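Local structure of cellulose hydrolase (Bacillus licheniformis, 4YZT) at residues 233-238 with 480-485; 464-469 with 515-520. The protein hydrolyses internal beta-1,4-glucosidic bonds of cellulose as a tri-modular endoglucanase of glycoside hydrolase family 5. All coordinates share one frame; numbering follows the deposited sequence.

Contact 1: 233-238 with 480-485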
loop_
_atom_site.group_PDB
_atom_site.type_symbol
_atom_site.label_atom_id
_atom_site.label_comp_id
_atom_site.label_asym_id
_atom_site.label_seq_id
_atom_site.Cartn_x
_atom_site.Cartn_y
_atom_site.Cartn_z
ATOM N N ASN A 233 -6.295 8.312 0.146
ATOM C CA ASN A 233 -7.460 9.067 -0.355
ATOM C C ASN A 233 -8.106 9.874 0.771
ATOM O O ASN A 233 -9.255 9.652 1.144
ATOM C CB ASN A 233 -8.490 8.143 -1.011
ATOM C CG ASN A 233 -9.617 8.919 -1.686
ATOM O OD1 ASN A 233 -9.512 10.132 -1.891
ATOM N ND2 ASN A 233 -10.696 8.230 -2.023
ATOM N N TRP A 234 -7.326 10.792 1.329
ATOM C CA TRP A 234 -7.848 11.745 2.304
ATOM C C TRP A 234 -8.147 13.086 1.626
ATOM O O TRP A 234 -7.452 13.481 0.693
ATOM C CB TRP A 234 -6.839 11.957 3.441
ATOM C CG TRP A 234 -6.818 10.883 4.504
ATOM C CD1 TRP A 234 -7.313 9.622 4.412
ATOM C CD2 TRP A 234 -6.284 11.011 5.830
ATOM N NE1 TRP A 234 -7.115 8.946 5.598
ATOM C CE2 TRP A 234 -6.490 9.784 6.485
ATOM C CE3 TRP A 234 -5.668 12.058 6.531
ATOM C CZ2 TRP A 234 -6.093 9.561 7.803
ATOM C CZ3 TRP A 234 -5.270 11.839 7.835
ATOM C CH2 TRP A 234 -5.482 10.596 8.458
ATOM N N TRP A 235 -9.161 13.787 2.124
ATOM C CA TRP A 235 -9.460 15.158 1.715
ATOM C C TRP A 235 -9.622 15.372 0.214
ATOM O O TRP A 235 -9.310 16.446 -0.300
ATOM C CB TRP A 235 -8.375 16.110 2.245
ATOM C CG TRP A 235 -8.126 15.968 3.734
ATOM C CD1 TRP A 235 -9.058 15.913 4.717
ATOM C CD2 TRP A 235 -6.852 15.888 4.387
ATOM N NE1 TRP A 235 -8.456 15.793 5.945
ATOM C CE2 TRP A 235 -7.098 15.768 5.767
ATOM C CE3 TRP A 235 -5.528 15.889 3.936
ATOM C CZ2 TRP A 235 -6.065 15.654 6.706
ATOM C CZ3 TRP A 235 -4.511 15.778 4.862
ATOM C CH2 TRP A 235 -4.784 15.665 6.232
ATOM N N GLY A 236 -10.109 14.354 -0.489
ATOM C CA GLY A 236 -10.380 14.480 -1.908
ATOM C C GLY A 236 -9.152 14.428 -2.801
ATOM O O GLY A 236 -9.238 14.788 -3.980
ATOM N N ARG A 237 -8.019 13.960 -2.275
ATOM C CA ARG A 237 -6.800 13.870 -3.091
ATOM C C ARG A 237 -6.799 12.563 -3.884
ATOM O O ARG A 237 -6.124 11.599 -3.523
ATOM C CB ARG A 237 -5.530 13.973 -2.211
ATOM C CG ARG A 237 -4.246 14.223 -3.013
ATOM C CD ARG A 237 -3.036 14.567 -2.123
ATOM N NE ARG A 237 -1.879 14.959 -2.928
ATOM C CZ ARG A 237 -0.846 15.665 -2.469
ATOM N NH1 ARG A 237 -0.818 16.057 -1.197
ATOM N NH2 ARG A 237 0.161 15.994 -3.283
ATOM N N THR A 238 -7.552 12.555 -4.977
ATOM C CA THR A 238 -7.875 11.334 -5.688
ATOM C C THR A 238 -6.943 11.012 -6.850
ATOM O O THR A 238 -7.075 9.957 -7.465
ATOM C CB THR A 238 -9.306 11.403 -6.252
ATOM O OG1 THR A 238 -9.402 12.504 -7.166
ATOM C CG2 THR A 238 -10.333 11.592 -5.133
ATOM N N GLU A 480 -14.535 20.530 13.099
ATOM C CA GLU A 480 -13.865 20.380 14.389
ATOM C C GLU A 480 -12.639 19.472 14.282
ATOM O O GLU A 480 -11.774 19.481 15.159
ATOM C CB GLU A 480 -14.841 19.838 15.434
ATOM C CG GLU A 480 -15.783 20.908 16.001
ATOM N N VAL A 481 -12.572 18.692 13.205
ATOM C CA VAL A 481 -11.428 17.806 12.960
ATOM C C VAL A 481 -10.487 18.411 11.910
ATOM O O VAL A 481 -9.304 18.599 12.159
ATOM C CB VAL A 481 -11.887 16.406 12.484
ATOM C CG1 VAL A 481 -10.699 15.498 12.269
ATOM C CG2 VAL A 481 -12.846 15.791 13.497
ATOM N N TRP A 482 -11.041 18.699 10.733
ATOM C CA TRP A 482 -10.313 19.338 9.637
ATOM C C TRP A 482 -10.949 20.682 9.273
ATOM O O TRP A 482 -11.963 20.720 8.586
ATOM C CB TRP A 482 -10.299 18.445 8.391
ATOM C CG TRP A 482 -10.121 16.964 8.642
ATOM C CD1 TRP A 482 -11.003 15.968 8.316
ATOM C CD2 TRP A 482 -8.996 16.319 9.255
ATOM N NE1 TRP A 482 -10.495 14.745 8.685
ATOM C CE2 TRP A 482 -9.268 14.931 9.267
ATOM C CE3 TRP A 482 -7.786 16.777 9.790
ATOM C CZ2 TRP A 482 -8.376 13.992 9.799
ATOM C CZ3 TRP A 482 -6.896 15.842 10.321
ATOM C CH2 TRP A 482 -7.198 14.466 10.318
ATOM N N SER A 483 -10.353 21.785 9.706
ATOM C CA SER A 483 -10.990 23.087 9.542
ATOM C C SER A 483 -11.017 23.622 8.108
ATOM O O SER A 483 -11.892 24.424 7.769
ATOM C CB SER A 483 -10.294 24.115 10.430
ATOM O OG SER A 483 -8.948 24.256 10.028
ATOM N N TRP A 484 -10.072 23.187 7.273
ATOM C CA TRP A 484 -9.789 23.870 6.000
ATOM C C TRP A 484 -10.464 23.255 4.767
ATOM O O TRP A 484 -10.363 23.806 3.668
ATOM C CB TRP A 484 -8.281 23.905 5.753
ATOM C CG TRP A 484 -7.741 22.547 5.392
ATOM C CD1 TRP A 484 -7.579 22.043 4.137
ATOM C CD2 TRP A 484 -7.330 21.509 6.297
ATOM N NE1 TRP A 484 -7.083 20.758 4.196
ATOM C CE2 TRP A 484 -6.921 20.407 5.510
ATOM C CE3 TRP A 484 -7.268 21.402 7.690
ATOM C CZ2 TRP A 484 -6.453 19.222 6.069
ATOM C CZ3 TRP A 484 -6.790 20.222 8.247
ATOM C CH2 TRP A 484 -6.391 19.147 7.435
ATOM N N THR A 485 -11.125 22.114 4.943
ATOM C CA THR A 485 -11.730 21.399 3.819
ATOM C C THR A 485 -12.994 20.662 4.232
ATOM O O THR A 485 -13.093 20.174 5.361
ATOM C CB THR A 485 -10.741 20.376 3.185
ATOM O OG1 THR A 485 -11.377 19.707 2.089
ATOM C CG2 THR A 485 -10.301 19.300 4.200
HETATM O O HOH W 1 -9.404 19.090 0.442
#

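Contact 2: 464-469 with 515-520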
loop_
_atom_site.group_PDB
_atom_site.type_symbol
_atom_site.label_atom_id
_atom_site.label_comp_id
_atom_site.label_asym_id
_atom_site.label_seq_id
_atom_site.Cartn_x
_atom_site.Cartn_y
_atom_site.Cartn_z
ATOM N N ALA A 464 -15.473 8.168 -5.990
ATOM C CA ALA A 464 -14.151 8.787 -5.986
ATOM C C ALA A 464 -13.809 9.407 -4.628
ATOM O O ALA A 464 -12.797 9.059 -4.005
ATOM C CB ALA A 464 -14.077 9.835 -7.069
ATOM N N THR A 465 -14.657 10.334 -4.178
ATOM C CA THR A 465 -14.485 10.950 -2.867
ATOM C C THR A 465 -15.825 11.544 -2.403
ATOM O O THR A 465 -16.820 11.489 -3.123
ATOM C CB THR A 465 -13.373 12.038 -2.893
ATOM O OG1 THR A 465 -13.152 12.539 -1.563
ATOM C CG2 THR A 465 -13.757 13.185 -3.799
ATOM N N VAL A 466 -15.861 12.085 -1.193
ATOM C CA VAL A 466 -17.086 12.666 -0.659
ATOM C C VAL A 466 -16.744 13.956 0.092
ATOM O O VAL A 466 -15.739 13.993 0.789
ATOM C CB VAL A 466 -17.812 11.704 0.325
ATOM C CG1 VAL A 466 -19.210 12.245 0.668
ATOM C CG2 VAL A 466 -17.900 10.296 -0.234
ATOM N N LYS A 467 -17.569 14.998 -0.040
ATOM C CA LYS A 467 -17.447 16.170 0.832
ATOM C C LYS A 467 -18.764 16.377 1.578
ATOM O O LYS A 467 -19.833 15.928 1.123
ATOM C CB LYS A 467 -17.061 17.429 0.050
ATOM C CG LYS A 467 -18.051 17.829 -1.048
ATOM C CD LYS A 467 -17.796 19.249 -1.555
ATOM C CE LYS A 467 -18.648 19.577 -2.782
ATOM N NZ LYS A 467 -18.344 20.943 -3.312
ATOM N N GLY A 468 -18.680 17.048 2.722
ATOM C CA GLY A 468 -19.844 17.295 3.549
ATOM C C GLY A 468 -19.813 18.701 4.102
ATOM O O GLY A 468 -18.794 19.141 4.631
ATOM N N VAL A 469 -20.944 19.392 3.984
ATOM C CA VAL A 469 -21.050 20.817 4.273
ATOM C C VAL A 469 -22.257 21.076 5.173
ATOM O O VAL A 469 -23.304 20.451 4.997
ATOM C CB VAL A 469 -21.173 21.616 2.952
ATOM C CG1 VAL A 469 -21.630 23.017 3.193
ATOM C CG2 VAL A 469 -19.852 21.592 2.177
ATOM N N SER A 515 -27.337 19.012 6.802
ATOM C CA SER A 515 -26.088 19.024 6.031
ATOM C C SER A 515 -26.274 18.373 4.671
ATOM O O SER A 515 -27.217 17.599 4.457
ATOM C CB SER A 515 -24.963 18.304 6.793
ATOM O OG SER A 515 -24.749 18.908 8.062
ATOM N N THR A 516 -25.372 18.702 3.752
ATOM C CA THR A 516 -25.423 18.192 2.395
ATOM C C THR A 516 -24.115 17.476 2.085
ATOM O O THR A 516 -23.036 18.047 2.264
ATOM C CB THR A 516 -25.661 19.330 1.371
ATOM O OG1 THR A 516 -26.928 19.950 1.628
ATOM C CG2 THR A 516 -25.640 18.790 -0.056
ATOM N N PHE A 517 -24.217 16.224 1.645
ATOM C CA PHE A 517 -23.053 15.442 1.246
ATOM C C PHE A 517 -23.024 15.260 -0.258
ATOM O O PHE A 517 -24.046 14.951 -0.871
ATOM C CB PHE A 517 -23.046 14.081 1.938
ATOM C CG PHE A 517 -22.854 14.173 3.417
ATOM C CD1 PHE A 517 -21.590 14.075 3.965
ATOM C CD2 PHE A 517 -23.941 14.383 4.256
ATOM C CE1 PHE A 517 -21.412 14.193 5.347
ATOM C CE2 PHE A 517 -23.777 14.485 5.622
ATOM C CZ PHE A 517 -22.508 14.395 6.168
ATOM N N THR A 518 -21.857 15.481 -0.848
ATOM C CA THR A 518 -21.690 15.299 -2.280
ATOM C C THR A 518 -20.784 14.105 -2.540
ATOM O O THR A 518 -19.582 14.145 -2.237
ATOM C CB THR A 518 -21.108 16.558 -2.956
ATOM O OG1 THR A 518 -21.956 17.693 -2.708
ATOM C CG2 THR A 518 -20.978 16.345 -4.463
ATOM N N PHE A 519 -21.370 13.043 -3.088
ATOM C CA PHE A 519 -20.618 11.850 -3.450
ATOM C C PHE A 519 -20.081 12.024 -4.866
ATOM O O PHE A 519 -20.822 11.864 -5.832
ATOM C CB PHE A 519 -21.493 10.591 -3.337
ATOM C CG PHE A 519 -21.840 10.231 -1.921
ATOM C CD1 PHE A 519 -22.882 10.867 -1.270
ATOM C CD2 PHE A 519 -21.108 9.271 -1.236
ATOM C CE1 PHE A 519 -23.196 10.556 0.047
ATOM C CE2 PHE A 519 -21.413 8.948 0.070
ATOM C CZ PHE A 519 -22.467 9.597 0.718
ATOM N N GLU A 520 -18.796 12.375 -4.982
ATOM C CA GLU A 520 -18.193 12.622 -6.287
ATOM C C GLU A 520 -17.736 11.296 -6.876
ATOM O O GLU A 520 -17.093 10.482 -6.209
ATOM C CB GLU A 520 -17.031 13.618 -6.181
ATOM C CG GLU A 520 -17.428 14.976 -5.637
ATOM C CD GLU A 520 -16.274 15.976 -5.559
ATOM O OE1 GLU A 520 -15.124 15.643 -5.935
ATOM O OE2 GLU A 520 -16.525 17.114 -5.115
#

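Contact 1: 233-238 with 480-485
The indole of W235 is flanked by W484 on one face and its own neighbour W234 on the other, and its edge points into a face of W482. The W482 pair is edge-to-face, with the planes at 81°. NE1 of W235 approaches to 3.4 Å from CG of W482, towards the rim of that ring. The benzo edge follows, with CZ2 of W235 3.7 Å from CE3 of W482. W484 instead turns its own edge to a face of W235, with its CZ2 over the middle of that indole, 3.5 Å from CE2 of W235. With CG between the backbone N and the carbonyl carbon (chi1 72°), the W484 indole swings over to W235 although its CB does not point there. CZ3 of W234 lies 4.1 Å from CH2 of W482, the rings oblique to each other, which completes a four-tryptophan cluster. CG2 of T485 packs obliquely against the pyrrole side of W235, 3.6 Å from its CD1. One water bridges O of W235 (2.7 Å) and OG1 of T485 (2.6 Å), which is also bonded to Y487 N. The W234 side chain is about 9 Å from a bound glucose unit, near the binding cleft. W234 and W235 start a type I' turn just after helix 228-231 of the catalytic barrel. The partner loop follows strand 462-470 of the C-terminal module, so the cluster joins the two modules at the surface.

Contact 2: 464-469 with 515-520
Strands 462-470 and 515-522 pair antiparallel in a mixed four-stranded sheet of the C-terminal module. The short segments run at 166° to each other. Strand 462-470 is the outermost counted strand, but the chain at 486-488 bonds to its outer side through P486 and L488. K467 and T518 are a hydrogen-bonded pair, with K467 N to T518 O at 3.1 Å and T518 N to K467 O at 2.9 Å. V469 and T516 repeat this pattern. At the other end the ladder carries a classic beta bulge. A464 and T465 both face E520, and E520 O accepts from both their amides, at 2.8 Å from A464 N and 3.2 Å from T465 N. The A464 bond lies in the carbonyl plane, whereas T465 N is tilted from it by 26°.

One face carries V466, F517 and F519. V466 CG1 is anti to the backbone N (chi1 -170°), which sets it over the centre of the F519 ring, 4.0 Å from the centroid, in a CH-pi contact. This leaves CG2 of V466 3.5 Å from CD2 of F519. G468 lets the F517 ring come close to the backbone, with CD1 of F517 3.7 Å from G468 CA. L503 of strand 500-503, in a second sheet, touches both rings, and L501 touches F519. The other face is more polar. CE of K467 lies 3.8 Å from OG1 of T518. The E520 carboxylate lies beside T465, and its OE2 is bonded to Y487 OH. Two sheets packed through an apolar layer are consistent with a beta sandwich.

How the contacts relate
Contact 2 is buried and belongs to the framework of the C-terminal module; contact 1 is a surface contact between that module and the catalytic barrel. Regular backbone bonds and a valine-phenylalanine face hold contact 2. Contact 1 has no direct hydrogen bond across it and relies on indole packing and a water. The two meet at the 233-238 loop, which also packs on strand 462-470: N233 ND2 probably bonds to A464 O (3.0 Å), and G236 and T238 touch T465. This loop therefore touches the C-terminal module at both the bulged strand and the 480-485 loop. Y487 is a further common neighbour, bonded to T485 and E520.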